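Long-range contacts in CT296 (Chlamydia trachomatis, PDB 3QH6), which is of unknown function but resembles Fe(II) 2-oxoglutarate-dependent enzymes in its structure, a likeness that does not by itself establish an activity: residues I21-L26 against G125-G130; L105-D110 against I147-S152; C116-K121 against A141-I146. One frame throughout, in Å; residues are numbered along the deposited sequence.

Contact 1: residues I21-L26 against G125-G130; sequences ILFEGL and GLFFSG
Phe23 and Phe127 meet on one face of a two-strand ladder. Their ring planes stand nearly perpendicular, and CD1 of Phe23 comes to the edge of the Phe127 ring, near its plane, 3.8 Å from CE1 of Phe127. Both phenyl groups set CG anti to the carbonyl carbon (chi1 -74° for Phe23), but the residues are two apart in register, Phe23 pairing with Gly125 and Phe127 with Ile21. The rings therefore meet diagonally across the strands. Ile21 runs alongside Phe127, pointing the same way, with CG2 against CB of the phenylalanine. From the turn beyond the strand, Leu26 sends CD2 obliquely to Phe127 CE1, at 3.8 Å, and packs the same methyl straight on the CA of Gly125, 3.6 Å away, so the glycine backbone itself forms part of the packed surface. On the other face Leu22 and Leu126 form the non-hydrogen-bonded pair, CA atoms 4.3 Å apart, and CB of Leu22 rests 4.0 Å from CD1 of Leu126.

Four backbone bonds fix this register. Ile21 and Phe127 exchange a pair, as do Phe23 and Gly125; the straightest is Phe23 N to Gly125 O, 2.9 Å long with 177° at the hydrogen. Outside the ladder, His11 meets the Phe23 ring edge-to-face, while Leu80, Ala81 and Leu84 of helix 77-85 pack on Phe127. With strand directions 161° apart, the geometry is that of an antiparallel edge pairing: strand 20-23 is one of the two outermost strands within this chain, added to 125-128 in a sheet consistent with the protein's cupin-clan family.

Contact 2: residues L105-D110 against I147-S152; sequences LFDDCD and ILRFSS
A bend at chi2 (-63°) turns the Arg149 side chain along the loop 105-110, and Asp107, with CG anti to its own backbone nitrogen (chi1 -174°), crosses it obliquely. CB of Asp107 thereby sits over the centre of one guanidinium face, 3.4 Å from Arg149 CZ. The carboxylate of Asp107 stands well out of the guanidinium plane, leaving a long, purely electrostatic link from OD2 to Arg149 NE at 3.8 Å; its stronger partner is Arg94 of strand 91-98.

The arginine's directional bonds go elsewhere. Its NH2 reaches the carbonyl O of Leu105 at 3.0 Å, with a bent angle of 135° at the hydrogen. One water joins NH1 to that same oxygen, a second bridges NH2 weakly to Leu105 N, and Ser112 OG also binds NH1. Asp107 OD1 accepts from Cys109 N through its anti lone pair at 2.9 Å, closing an Asx turn that shapes the loop just before strand 111-116, the neighbour of strand 145-151 in the antiparallel sheet.

Further on, Cys109 lays SG 3.8 Å from Arg149 CB. Asp110 then receives two bonds from Ser152. The backbone N of Ser152 approaches OD1 from above the carboxylate plane at 3.0 Å, whereas its hydroxyl OG donates to OD2 at 2.8 Å, on the syn side but well out of the carboxylate plane. OD2 also forms a salt bridge with Arg87 NE.

Contact 3: residues C116-K121 against A141-I146; sequences CLSGEK and AGDTAI
Leu117 and Thr144 are joined first through the backbone: Leu117 N donates to Thr144 O at 3.0 Å, with 169° at the hydrogen. Beside this bond, Cys116 and Ala145 make an antiparallel non-hydrogen-bonded pair, their CA atoms 4.2 Å apart, at the end of the pairing between strands 111-116 and 145-151.

A side chain supplies the second hydrogen bond. Ser118 places OG between its backbone nitrogen and carbonyl carbon (chi1 69°), which turns the hydroxyl toward segment 141-146, where it accepts from Thr144 N at 3.2 Å. The same oxygen is also hydrogen-bonded to Glu36 OE1, and Thr144 OG1 is hydrogen-bonded to both Glu36 and Trp97. One carboxylate of helix 29-42 is thus shared by the two hydroxyl residues.

Apolar packing continues on the Leu117 side. Its CD2 meets CG2 of Ile146 at 4.0 Å, and Cys32, Leu35 and Leu39 from helix 29-42 pack on the same leucine.

Van der Waals contact also joins Asp143 to the turn: both carboxylate oxygens of Asp143, OD1 and OD2, lie 3.4 Å from CA of Gly119, a glycine with positive phi (83°).

Only two hydrogen bonds therefore cross between these segments, and one relies on a serine hydroxyl in place of a backbone carbonyl. Ser118 N is buried without a partner in the model, which implies some polar cost where regular ladder pairing gives way to the loop, while Glu36 ties the same place to the helix.

In the fold
After helix 9-18, strand 20-23 is the first strand, and contact 1 closes the longest loop, with 98 residues between segments 21-26 and 125-130. Within that span lie the helices 29-42, 66-75 and 77-85 and strands 91-98 and 111-116. Contact 2 starts in the loop before strand 111-116 and ends on strand 145-151, so it crosses contact 1. Contact 3 also crosses contact 1, but falls wholly within the span of contact 2, joining the end of strand 111-116 and what follows it to the start of strand 145-151. Contacts 2 and 3 use opposite ends of strand 145-151, centres about 20 Å apart; Ser129 CB packs on Asp110 O, bringing contacts 1 and 2 together.

Contact 1: residues I21-L26 against G125-G130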
ATOM      1  N   ILE A  21       4.949  -5.569  -7.930  1.00 13.91           N
ATOM      2  CA  ILE A  21       3.817  -6.397  -8.392  1.00 15.21           C
ATOM      3  C   ILE A  21       2.529  -5.712  -7.989  1.00 18.32           C
ATOM      4  O   ILE A  21       2.377  -5.233  -6.847  1.00 20.76           O
ATOM      5  CB  ILE A  21       3.903  -7.840  -7.819  1.00 16.66           C
ATOM      6  CG1 ILE A  21       2.724  -8.677  -8.297  1.00 20.13           C
ATOM      7  CG2 ILE A  21       3.955  -7.845  -6.279  1.00 15.66           C
ATOM      8  CD1 ILE A  21       2.892 -10.212  -8.045  1.00 23.93           C
ATOM      9  N   LEU A  22       1.585  -5.669  -8.920  1.00 19.61           N
ATOM     10  CA  LEU A  22       0.292  -5.020  -8.710  1.00 16.62           C
ATOM     11  C   LEU A  22      -0.790  -6.054  -8.478  1.00 17.54           C
ATOM     12  O   LEU A  22      -0.909  -6.984  -9.278  1.00 23.18           O
ATOM     13  CB  LEU A  22      -0.052  -4.236 -10.005  1.00 18.58           C
ATOM     14  CG  LEU A  22      -1.451  -3.596 -10.028  1.00 19.33           C
ATOM     15  CD1 LEU A  22      -1.622  -2.618  -8.881  1.00 25.05           C
ATOM     16  CD2 LEU A  22      -1.720  -2.878 -11.360  1.00 26.50           C
ATOM     17  N   PHE A  23      -1.592  -5.896  -7.418  1.00 18.90           N
ATOM     18  CA  PHE A  23      -2.698  -6.837  -7.116  1.00 17.34           C
ATOM     19  C   PHE A  23      -4.035  -6.144  -7.147  1.00 28.56           C
ATOM     20  O   PHE A  23      -4.234  -5.137  -6.459  1.00 22.92           O
ATOM     21  CB  PHE A  23      -2.553  -7.432  -5.689  1.00 17.98           C
ATOM     22  CG  PHE A  23      -1.472  -8.465  -5.561  1.00 21.16           C
ATOM     23  CD1 PHE A  23      -0.245  -8.153  -5.023  1.00 17.04           C
ATOM     24  CD2 PHE A  23      -1.698  -9.764  -5.964  1.00 19.35           C
ATOM     25  CE1 PHE A  23       0.750  -9.108  -4.915  1.00 25.22           C
ATOM     26  CE2 PHE A  23      -0.702 -10.703  -5.851  1.00 19.61           C
ATOM     27  CZ  PHE A  23       0.499 -10.384  -5.325  1.00 19.10           C
ATOM     28  N   GLU A  24      -4.980  -6.715  -7.890  1.00 20.55           N
ATOM     29  CA  GLU A  24      -6.371  -6.313  -7.775  1.00 24.38           C
ATOM     30  C   GLU A  24      -6.949  -6.853  -6.474  1.00 29.15           C
ATOM     31  O   GLU A  24      -6.648  -7.979  -6.085  1.00 30.22           O
ATOM     32  CB  GLU A  24      -7.191  -6.877  -8.952  1.00 26.11           C
ATOM     33  CG  GLU A  24      -8.646  -6.422  -8.924  1.00 41.33           C
ATOM     34  CD  GLU A  24      -9.472  -6.922 -10.111  1.00 50.88           C
ATOM     35  OE1 GLU A  24      -8.905  -7.580 -11.019  1.00 44.91           O
ATOM     36  OE2 GLU A  24     -10.694  -6.639 -10.118  1.00 56.80           O
ATOM     37  N   GLY A  25      -7.793  -6.058  -5.830  1.00 27.24           N
ATOM     38  CA  GLY A  25      -8.498  -6.478  -4.621  1.00 34.58           C
ATOM     39  C   GLY A  25      -7.594  -6.875  -3.461  1.00 27.49           C
ATOM     40  O   GLY A  25      -7.858  -7.843  -2.751  1.00 28.99           O
ATOM     41  N   LEU A  26      -6.519  -6.128  -3.260  1.00 25.66           N
ATOM     42  CA  LEU A  26      -5.574  -6.423  -2.188  1.00 31.18           C
ATOM     43  C   LEU A  26      -6.219  -6.198  -0.818  1.00 38.05           C
ATOM     44  O   LEU A  26      -6.037  -6.995   0.098  1.00 41.01           O
ATOM     45  CB  LEU A  26      -4.322  -5.553  -2.345  1.00 23.80           C
ATOM     46  CG  LEU A  26      -3.149  -5.784  -1.382  1.00 31.15           C
ATOM     47  CD1 LEU A  26      -2.664  -7.222  -1.453  1.00 31.96           C
ATOM     48  CD2 LEU A  26      -2.005  -4.831  -1.705  1.00 27.82           C
ATOM     49  N   GLY A 125      -3.542  -2.671  -4.816  1.00 20.07           N
ATOM     50  CA  GLY A 125      -2.294  -2.236  -4.195  1.00 19.92           C
ATOM     51  C   GLY A 125      -1.073  -2.672  -4.985  1.00 26.00           C
ATOM     52  O   GLY A 125      -1.078  -3.702  -5.635  1.00 21.95           O
ATOM     53  N   LEU A 126      -0.021  -1.865  -4.928  1.00 18.59           N
ATOM     54  CA  LEU A 126       1.223  -2.130  -5.642  1.00 15.26           C
ATOM     55  C   LEU A 126       2.342  -2.283  -4.625  1.00 19.29           C
ATOM     56  O   LEU A 126       2.566  -1.354  -3.842  1.00 15.29           O
ATOM     57  CB  LEU A 126       1.528  -0.950  -6.614  1.00 21.62           C
ATOM     58  CG  LEU A 126       2.857  -0.958  -7.401  1.00 23.23           C
ATOM     59  CD1 LEU A 126       2.888  -2.105  -8.422  1.00 20.70           C
ATOM     60  CD2 LEU A 126       3.100   0.368  -8.114  1.00 24.72           C
ATOM     61  N   PHE A 127       3.006  -3.444  -4.579  1.00 16.26           N
ATOM     62  CA  PHE A 127       4.212  -3.577  -3.766  1.00 12.90           C
ATOM     63  C   PHE A 127       5.379  -3.178  -4.666  1.00 20.53           C
ATOM     64  O   PHE A 127       5.435  -3.618  -5.806  1.00 15.02           O
ATOM     65  CB  PHE A 127       4.487  -5.003  -3.340  1.00 15.48           C
ATOM     66  CG  PHE A 127       3.478  -5.566  -2.349  1.00 19.28           C
ATOM     67  CD1 PHE A 127       2.257  -6.062  -2.802  1.00 19.83           C
ATOM     68  CD2 PHE A 127       3.790  -5.637  -0.989  1.00 18.24           C
ATOM     69  CE1 PHE A 127       1.334  -6.634  -1.909  1.00 16.92           C
ATOM     70  CE2 PHE A 127       2.865  -6.200  -0.071  1.00 15.36           C
ATOM     71  CZ  PHE A 127       1.644  -6.682  -0.526  1.00 15.93           C
ATOM     72  N   PHE A 128       6.339  -2.414  -4.161  1.00 13.06           N
ATOM     73  CA  PHE A 128       7.487  -2.069  -4.986  1.00 12.14           C
ATOM     74  C   PHE A 128       8.637  -1.630  -4.102  1.00 16.97           C
ATOM     75  O   PHE A 128       8.437  -1.306  -2.939  1.00 14.90           O
ATOM     76  CB  PHE A 128       7.138  -0.915  -5.959  1.00 18.37           C
ATOM     77  CG  PHE A 128       6.818   0.422  -5.269  1.00 20.14           C
ATOM     78  CD1 PHE A 128       7.787   1.420  -5.167  1.00 15.22           C
ATOM     79  CD2 PHE A 128       5.545   0.674  -4.755  1.00 15.58           C
ATOM     80  CE1 PHE A 128       7.497   2.633  -4.551  1.00 15.71           C
ATOM     81  CE2 PHE A 128       5.242   1.878  -4.127  1.00 18.26           C
ATOM     82  CZ  PHE A 128       6.222   2.864  -4.024  1.00 15.73           C
ATOM     83  N   SER A 129       9.850  -1.570  -4.649  1.00 21.54           N
ATOM     84  CA  SER A 129      10.907  -0.952  -3.877  1.00 18.16           C
ATOM     85  C   SER A 129      11.563   0.136  -4.692  1.00 20.59           C
ATOM     86  O   SER A 129      11.461   0.153  -5.895  1.00 18.74           O
ATOM     87  CB  SER A 129      11.912  -1.986  -3.344  1.00 31.84           C
ATOM     88  OG  SER A 129      12.900  -2.302  -4.277  1.00 39.01           O
ATOM     89  N   GLY A 130      12.218   1.061  -4.020  1.00 15.54           N
ATOM     90  CA  GLY A 130      12.820   2.195  -4.722  1.00 19.14           C
ATOM     91  C   GLY A 130      11.799   3.211  -5.213  1.00 25.54           C
ATOM     92  O   GLY A 130      10.761   3.408  -4.604  1.00 24.73           O
TER

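Contact 2: residues L105-D110 against I147-S152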
ATOM      1  N   LEU A 105       7.568  10.200  -3.563  1.00 18.50           N
ATOM      2  CA  LEU A 105       8.988  10.423  -3.889  1.00 17.04           C
ATOM      3  C   LEU A 105       9.830   9.232  -3.445  1.00 24.27           C
ATOM      4  O   LEU A 105       9.313   8.321  -2.824  1.00 21.12           O
ATOM      5  CB  LEU A 105       9.482  11.694  -3.199  1.00 27.65           C
ATOM      6  CG  LEU A 105       8.535  12.860  -3.423  1.00 36.13           C
ATOM      7  CD1 LEU A 105       8.907  14.066  -2.563  1.00 36.93           C
ATOM      8  CD2 LEU A 105       8.569  13.190  -4.887  1.00 27.39           C
ATOM      9  N   PHE A 106      11.126   9.239  -3.748  1.00 22.54           N
ATOM     10  CA  PHE A 106      11.993   8.137  -3.335  1.00 17.61           C
ATOM     11  C   PHE A 106      12.032   7.942  -1.807  1.00 26.44           C
ATOM     12  O   PHE A 106      12.144   8.902  -1.040  1.00 22.89           O
ATOM     13  CB  PHE A 106      13.440   8.362  -3.871  1.00 21.50           C
ATOM     14  CG  PHE A 106      14.409   7.271  -3.457  1.00 27.86           C
ATOM     15  CD1 PHE A 106      14.379   6.042  -4.080  1.00 24.01           C
ATOM     16  CD2 PHE A 106      15.352   7.476  -2.462  1.00 20.20           C
ATOM     17  CE1 PHE A 106      15.251   5.032  -3.706  1.00 21.09           C
ATOM     18  CE2 PHE A 106      16.228   6.468  -2.098  1.00 23.15           C
ATOM     19  CZ  PHE A 106      16.167   5.233  -2.738  1.00 22.31           C
ATOM     20  N   ASP A 107      11.985   6.681  -1.381  1.00 19.41           N
ATOM     21  CA  ASP A 107      12.176   6.309   0.016  1.00 17.36           C
ATOM     22  C   ASP A 107      12.998   5.033  -0.010  1.00 23.98           C
ATOM     23  O   ASP A 107      12.757   4.154  -0.834  1.00 23.65           O
ATOM     24  CB  ASP A 107      10.799   6.071   0.689  1.00 14.25           C
ATOM     25  CG  ASP A 107      10.898   5.821   2.188  1.00 24.84           C
ATOM     26  OD1 ASP A 107      11.442   4.772   2.579  1.00 24.22           O
ATOM     27  OD2 ASP A 107      10.364   6.636   2.980  1.00 24.57           O
ATOM     28  N   ASP A 108      13.993   4.931   0.861  1.00 19.74           N
ATOM     29  CA  ASP A 108      14.925   3.805   0.785  1.00 21.53           C
ATOM     30  C   ASP A 108      14.481   2.597   1.614  1.00 21.99           C
ATOM     31  O   ASP A 108      15.280   1.655   1.795  1.00 19.39           O
ATOM     32  CB  ASP A 108      16.363   4.248   1.196  1.00 21.99           C
ATOM     33  CG  ASP A 108      16.492   4.539   2.686  1.00 32.22           C
ATOM     34  OD1 ASP A 108      15.452   4.691   3.361  1.00 26.29           O
ATOM     35  OD2 ASP A 108      17.640   4.647   3.185  1.00 33.98           O
ATOM     36  N   CYS A 109      13.218   2.577   2.065  1.00 18.84           N
ATOM     37  CA  CYS A 109      12.716   1.439   2.860  1.00 20.88           C
ATOM     38  C   CYS A 109      12.797   0.095   2.109  1.00 25.00           C
ATOM     39  O   CYS A 109      12.949   0.062   0.894  1.00 22.28           O
ATOM     40  CB  CYS A 109      11.261   1.688   3.334  1.00 19.74           C
ATOM     41  SG  CYS A 109      10.055   1.806   1.939  1.00 23.73           S
ATOM     42  N   ASP A 110      12.710  -1.018   2.838  1.00 18.12           N
ATOM     43  CA  ASP A 110      12.796  -2.342   2.219  1.00 21.41           C
ATOM     44  C   ASP A 110      11.706  -2.519   1.160  1.00 19.39           C
ATOM     45  O   ASP A 110      11.946  -3.075   0.096  1.00 21.44           O
ATOM     46  CB  ASP A 110      12.656  -3.448   3.279  1.00 20.24           C
ATOM     47  CG  ASP A 110      13.753  -3.409   4.313  1.00 28.82           C
ATOM     48  OD1 ASP A 110      13.836  -2.397   5.039  1.00 27.03           O
ATOM     49  OD2 ASP A 110      14.521  -4.395   4.411  1.00 32.83           O
ATOM     50  N   ILE A 147       0.538   5.750   0.468  1.00 15.76           N
ATOM     51  CA  ILE A 147       1.768   5.013   0.304  0.50 14.45           C
ATOM     52  C   ILE A 147       2.245   4.620   1.688  1.00 21.16           C
ATOM     53  O   ILE A 147       2.259   5.433   2.606  1.00 21.82           O
ATOM     54  CB  ILE A 147       2.856   5.828  -0.458  0.50 22.07           C
ATOM     55  CG1 ILE A 147       4.114   4.977  -0.604  0.50 19.42           C
ATOM     56  CG2 ILE A 147       3.161   7.164   0.226  0.50 24.11           C
ATOM     57  CD1 ILE A 147       4.053   4.043  -1.825  0.50 14.47           C
ATOM     58  N   LEU A 148       2.601   3.352   1.825  1.00 18.92           N
ATOM     59  CA  LEU A 148       2.961   2.768   3.110  1.00 17.64           C
ATOM     60  C   LEU A 148       4.396   2.322   2.985  1.00 22.12           C
ATOM     61  O   LEU A 148       4.716   1.602   2.054  1.00 15.35           O
ATOM     62  CB  LEU A 148       2.085   1.530   3.362  1.00 14.56           C
ATOM     63  CG  LEU A 148       0.576   1.827   3.401  1.00 15.50           C
ATOM     64  CD1 LEU A 148      -0.215   0.521   3.349  1.00 18.97           C
ATOM     65  CD2 LEU A 148       0.246   2.632   4.646  1.00 19.61           C
ATOM     66  N   ARG A 149       5.255   2.736   3.909  1.00 15.85           N
ATOM     67  CA  ARG A 149       6.653   2.383   3.833  1.00 15.50           C
ATOM     68  C   ARG A 149       6.975   1.333   4.873  1.00 18.54           C
ATOM     69  O   ARG A 149       6.790   1.573   6.063  1.00 17.54           O
ATOM     70  CB  ARG A 149       7.527   3.630   4.085  1.00 15.13           C
ATOM     71  CG  ARG A 149       7.150   4.868   3.282  1.00 15.00           C
ATOM     72  CD  ARG A 149       7.307   4.627   1.770  1.00 15.82           C
ATOM     73  NE  ARG A 149       7.210   5.903   1.060  1.00 15.22           N
ATOM     74  CZ  ARG A 149       7.502   6.085  -0.213  1.00 19.90           C
ATOM     75  NH1 ARG A 149       7.926   5.062  -0.938  1.00 17.91           N
ATOM     76  NH2 ARG A 149       7.395   7.305  -0.756  1.00 18.28           N
ATOM     77  N   PHE A 150       7.590   0.223   4.462  1.00 14.74           N
ATOM     78  CA  PHE A 150       7.857  -0.857   5.427  1.00 16.34           C
ATOM     79  C   PHE A 150       9.344  -1.078   5.589  1.00 20.51           C
ATOM     80  O   PHE A 150      10.053  -1.151   4.603  1.00 17.63           O
ATOM     81  CB  PHE A 150       7.204  -2.183   4.977  1.00 14.58           C
ATOM     82  CG  PHE A 150       5.707  -2.151   4.993  1.00 16.48           C
ATOM     83  CD1 PHE A 150       4.999  -2.484   6.142  1.00 18.81           C
ATOM     84  CD2 PHE A 150       4.994  -1.736   3.880  1.00 19.38           C
ATOM     85  CE1 PHE A 150       3.577  -2.425   6.162  1.00 18.59           C
ATOM     86  CE2 PHE A 150       3.599  -1.689   3.910  1.00 22.00           C
ATOM     87  CZ  PHE A 150       2.905  -2.024   5.043  1.00 19.60           C
ATOM     88  N   SER A 151       9.811  -1.224   6.830  1.00 16.87           N
ATOM     89  CA  SER A 151      11.266  -1.325   7.062  1.00 21.44           C
ATOM     90  C   SER A 151      11.580  -2.516   7.981  1.00 24.83           C
ATOM     91  O   SER A 151      10.821  -2.823   8.919  1.00 27.61           O
ATOM     92  CB  SER A 151      11.810  -0.019   7.679  1.00 29.79           C
ATOM     93  OG  SER A 151      13.215  -0.098   7.919  1.00 26.05           O
ATOM     94  N   SER A 152      12.680  -3.200   7.687  1.00 26.75           N
ATOM     95  CA  SER A 152      13.162  -4.284   8.537  1.00 29.96           C
ATOM     96  C   SER A 152      14.098  -3.705   9.607  1.00 43.29           C
ATOM     97  O   SER A 152      14.627  -4.440  10.444  1.00 45.56           O
ATOM     98  CB  SER A 152      13.921  -5.315   7.697  1.00 34.06           C
ATOM     99  OG  SER A 152      15.109  -4.734   7.139  1.00 36.27           O
TER
HETATM  100  O   HOH W   1       9.339   5.499  -3.554  1.00 22.87           O
HETATM  101  O   HOH W   2       7.349  10.477  -0.467  1.00 31.47           O

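Contact 3: residues C116-K121 against A141-I146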
ATOM      1  N   CYS A 116      -4.673   1.970  -3.284  1.00 19.49           N
ATOM      2  CA  CYS A 116      -5.639   2.948  -3.789  1.00 18.90           C
ATOM      3  C   CYS A 116      -6.906   2.932  -2.887  1.00 21.75           C
ATOM      4  O   CYS A 116      -7.403   1.850  -2.531  1.00 23.33           O
ATOM      5  CB  CYS A 116      -5.951   2.666  -5.251  1.00 26.57           C
ATOM      6  SG  CYS A 116      -7.143   3.826  -5.935  1.00 28.38           S
ATOM      7  N   LEU A 117      -7.387   4.118  -2.485  1.00 22.72           N
ATOM      8  CA  LEU A 117      -8.437   4.236  -1.457  1.00 24.37           C
ATOM      9  C   LEU A 117      -9.827   4.461  -2.051  1.00 33.73           C
ATOM     10  O   LEU A 117     -10.828   4.192  -1.389  1.00 31.33           O
ATOM     11  CB  LEU A 117      -8.134   5.378  -0.454  1.00 21.32           C
ATOM     12  CG  LEU A 117      -6.908   5.202   0.451  1.00 18.10           C
ATOM     13  CD1 LEU A 117      -6.819   6.341   1.455  1.00 24.31           C
ATOM     14  CD2 LEU A 117      -6.940   3.853   1.177  1.00 20.39           C
ATOM     15  N   SER A 118      -9.893   4.974  -3.279  1.00 31.52           N
ATOM     16  CA  SER A 118     -11.177   5.343  -3.856  1.00 38.54           C
ATOM     17  C   SER A 118     -11.212   5.229  -5.379  1.00 38.30           C
ATOM     18  O   SER A 118     -10.178   5.047  -6.039  1.00 31.48           O
ATOM     19  CB  SER A 118     -11.535   6.773  -3.447  1.00 35.63           C
ATOM     20  OG  SER A 118     -10.673   7.706  -4.078  1.00 31.93           O
ATOM     21  N   GLY A 119     -12.423   5.337  -5.924  1.00 39.19           N
ATOM     22  CA  GLY A 119     -12.623   5.315  -7.357  1.00 33.85           C
ATOM     23  C   GLY A 119     -12.680   3.893  -7.874  1.00 36.07           C
ATOM     24  O   GLY A 119     -12.792   2.950  -7.100  1.00 35.96           O
ATOM     25  N   GLU A 120     -12.563   3.750  -9.188  1.00 44.04           N
ATOM     26  CA  GLU A 120     -12.610   2.449  -9.840  1.00 47.87           C
ATOM     27  C   GLU A 120     -11.625   1.441  -9.253  1.00 45.18           C
ATOM     28  O   GLU A 120     -11.978   0.282  -9.043  1.00 39.41           O
ATOM     29  CB  GLU A 120     -12.349   2.617 -11.333  1.00 53.39           C
ATOM     30  CG  GLU A 120     -12.605   1.370 -12.143  1.00 67.20           C
ATOM     31  CD  GLU A 120     -12.618   1.650 -13.630  1.00 86.35           C
ATOM     32  OE1 GLU A 120     -13.609   2.252 -14.103  1.00 87.00           O
ATOM     33  OE2 GLU A 120     -11.637   1.281 -14.319  1.00 91.49           O
ATOM     34  N   LYS A 121     -10.395   1.878  -8.984  1.00 37.95           N
ATOM     35  CA  LYS A 121      -9.336   0.967  -8.535  1.00 28.69           C
ATOM     36  C   LYS A 121      -9.178   0.899  -7.020  1.00 29.63           C
ATOM     37  O   LYS A 121      -8.143   0.442  -6.544  1.00 25.95           O
ATOM     38  CB  LYS A 121      -7.981   1.351  -9.159  1.00 41.71           C
ATOM     39  CG  LYS A 121      -7.927   1.254 -10.695  1.00 51.66           C
ATOM     40  CD  LYS A 121      -8.341  -0.120 -11.181  1.00 50.98           C
ATOM     41  CE  LYS A 121      -8.473  -0.175 -12.703  1.00 65.23           C
ATOM     42  NZ  LYS A 121      -7.175  -0.442 -13.386  1.00 69.01           N
ATOM     43  N   ALA A 141      -8.212  11.782 -11.227  1.00 46.33           N
ATOM     44  CA  ALA A 141      -7.946  13.008 -10.478  1.00 57.63           C
ATOM     45  C   ALA A 141      -8.851  13.147  -9.259  1.00 56.39           C
ATOM     46  O   ALA A 141      -8.534  13.876  -8.326  1.00 63.83           O
ATOM     47  CB  ALA A 141      -8.096  14.231 -11.386  1.00 63.41           C
ATOM     48  N   GLY A 142      -9.983  12.455  -9.265  1.00 46.12           N
ATOM     49  CA  GLY A 142     -10.896  12.521  -8.139  1.00 55.74           C
ATOM     50  C   GLY A 142     -10.534  11.607  -6.974  1.00 48.53           C
ATOM     51  O   GLY A 142     -11.161  11.674  -5.919  1.00 45.20           O
ATOM     52  N   ASP A 143      -9.525  10.758  -7.153  1.00 30.88           N
ATOM     53  CA  ASP A 143      -9.301   9.649  -6.225  1.00 29.39           C
ATOM     54  C   ASP A 143      -8.017   9.848  -5.453  1.00 31.83           C
ATOM     55  O   ASP A 143      -7.206  10.687  -5.813  1.00 28.79           O
ATOM     56  CB  ASP A 143      -9.229   8.323  -6.975  1.00 27.77           C
ATOM     57  CG  ASP A 143     -10.452   8.067  -7.842  1.00 41.93           C
ATOM     58  OD1 ASP A 143     -11.538   8.579  -7.498  1.00 46.83           O
ATOM     59  OD2 ASP A 143     -10.319   7.354  -8.868  1.00 40.07           O
ATOM     60  N   THR A 144      -7.814   9.069  -4.393  1.00 28.58           N
ATOM     61  CA  THR A 144      -6.583   9.194  -3.631  1.00 21.98           C
ATOM     62  C   THR A 144      -5.987   7.828  -3.300  1.00 30.22           C
ATOM     63  O   THR A 144      -6.576   6.782  -3.557  1.00 25.31           O
ATOM     64  CB  THR A 144      -6.790   9.973  -2.297  1.00 35.54           C
ATOM     65  OG1 THR A 144      -7.523   9.159  -1.368  1.00 24.05           O
ATOM     66  CG2 THR A 144      -7.521  11.292  -2.529  1.00 27.14           C
ATOM     67  N   ALA A 145      -4.799   7.848  -2.724  1.00 20.99           N
ATOM     68  CA  ALA A 145      -4.113   6.626  -2.391  1.00 21.62           C
ATOM     69  C   ALA A 145      -3.268   6.889  -1.167  1.00 26.11           C
ATOM     70  O   ALA A 145      -3.060   8.043  -0.773  1.00 19.41           O
ATOM     71  CB  ALA A 145      -3.247   6.169  -3.569  1.00 18.36           C
ATOM     72  N   ILE A 146      -2.789   5.822  -0.549  1.00 22.41           N
ATOM     73  CA  ILE A 146      -1.880   5.984   0.580  1.00 16.31           C
ATOM     74  C   ILE A 146      -0.639   5.139   0.316  1.00 18.04           C
ATOM     75  O   ILE A 146      -0.738   3.993  -0.122  1.00 19.96           O
ATOM     76  CB  ILE A 146      -2.558   5.646   1.949  1.00 17.78           C
ATOM     77  CG1 ILE A 146      -1.619   5.972   3.124  1.00 15.91           C
ATOM     78  CG2 ILE A 146      -3.054   4.165   2.043  1.00 21.19           C
ATOM     79  CD1 ILE A 146      -2.338   5.859   4.459  1.00 21.99           C
TER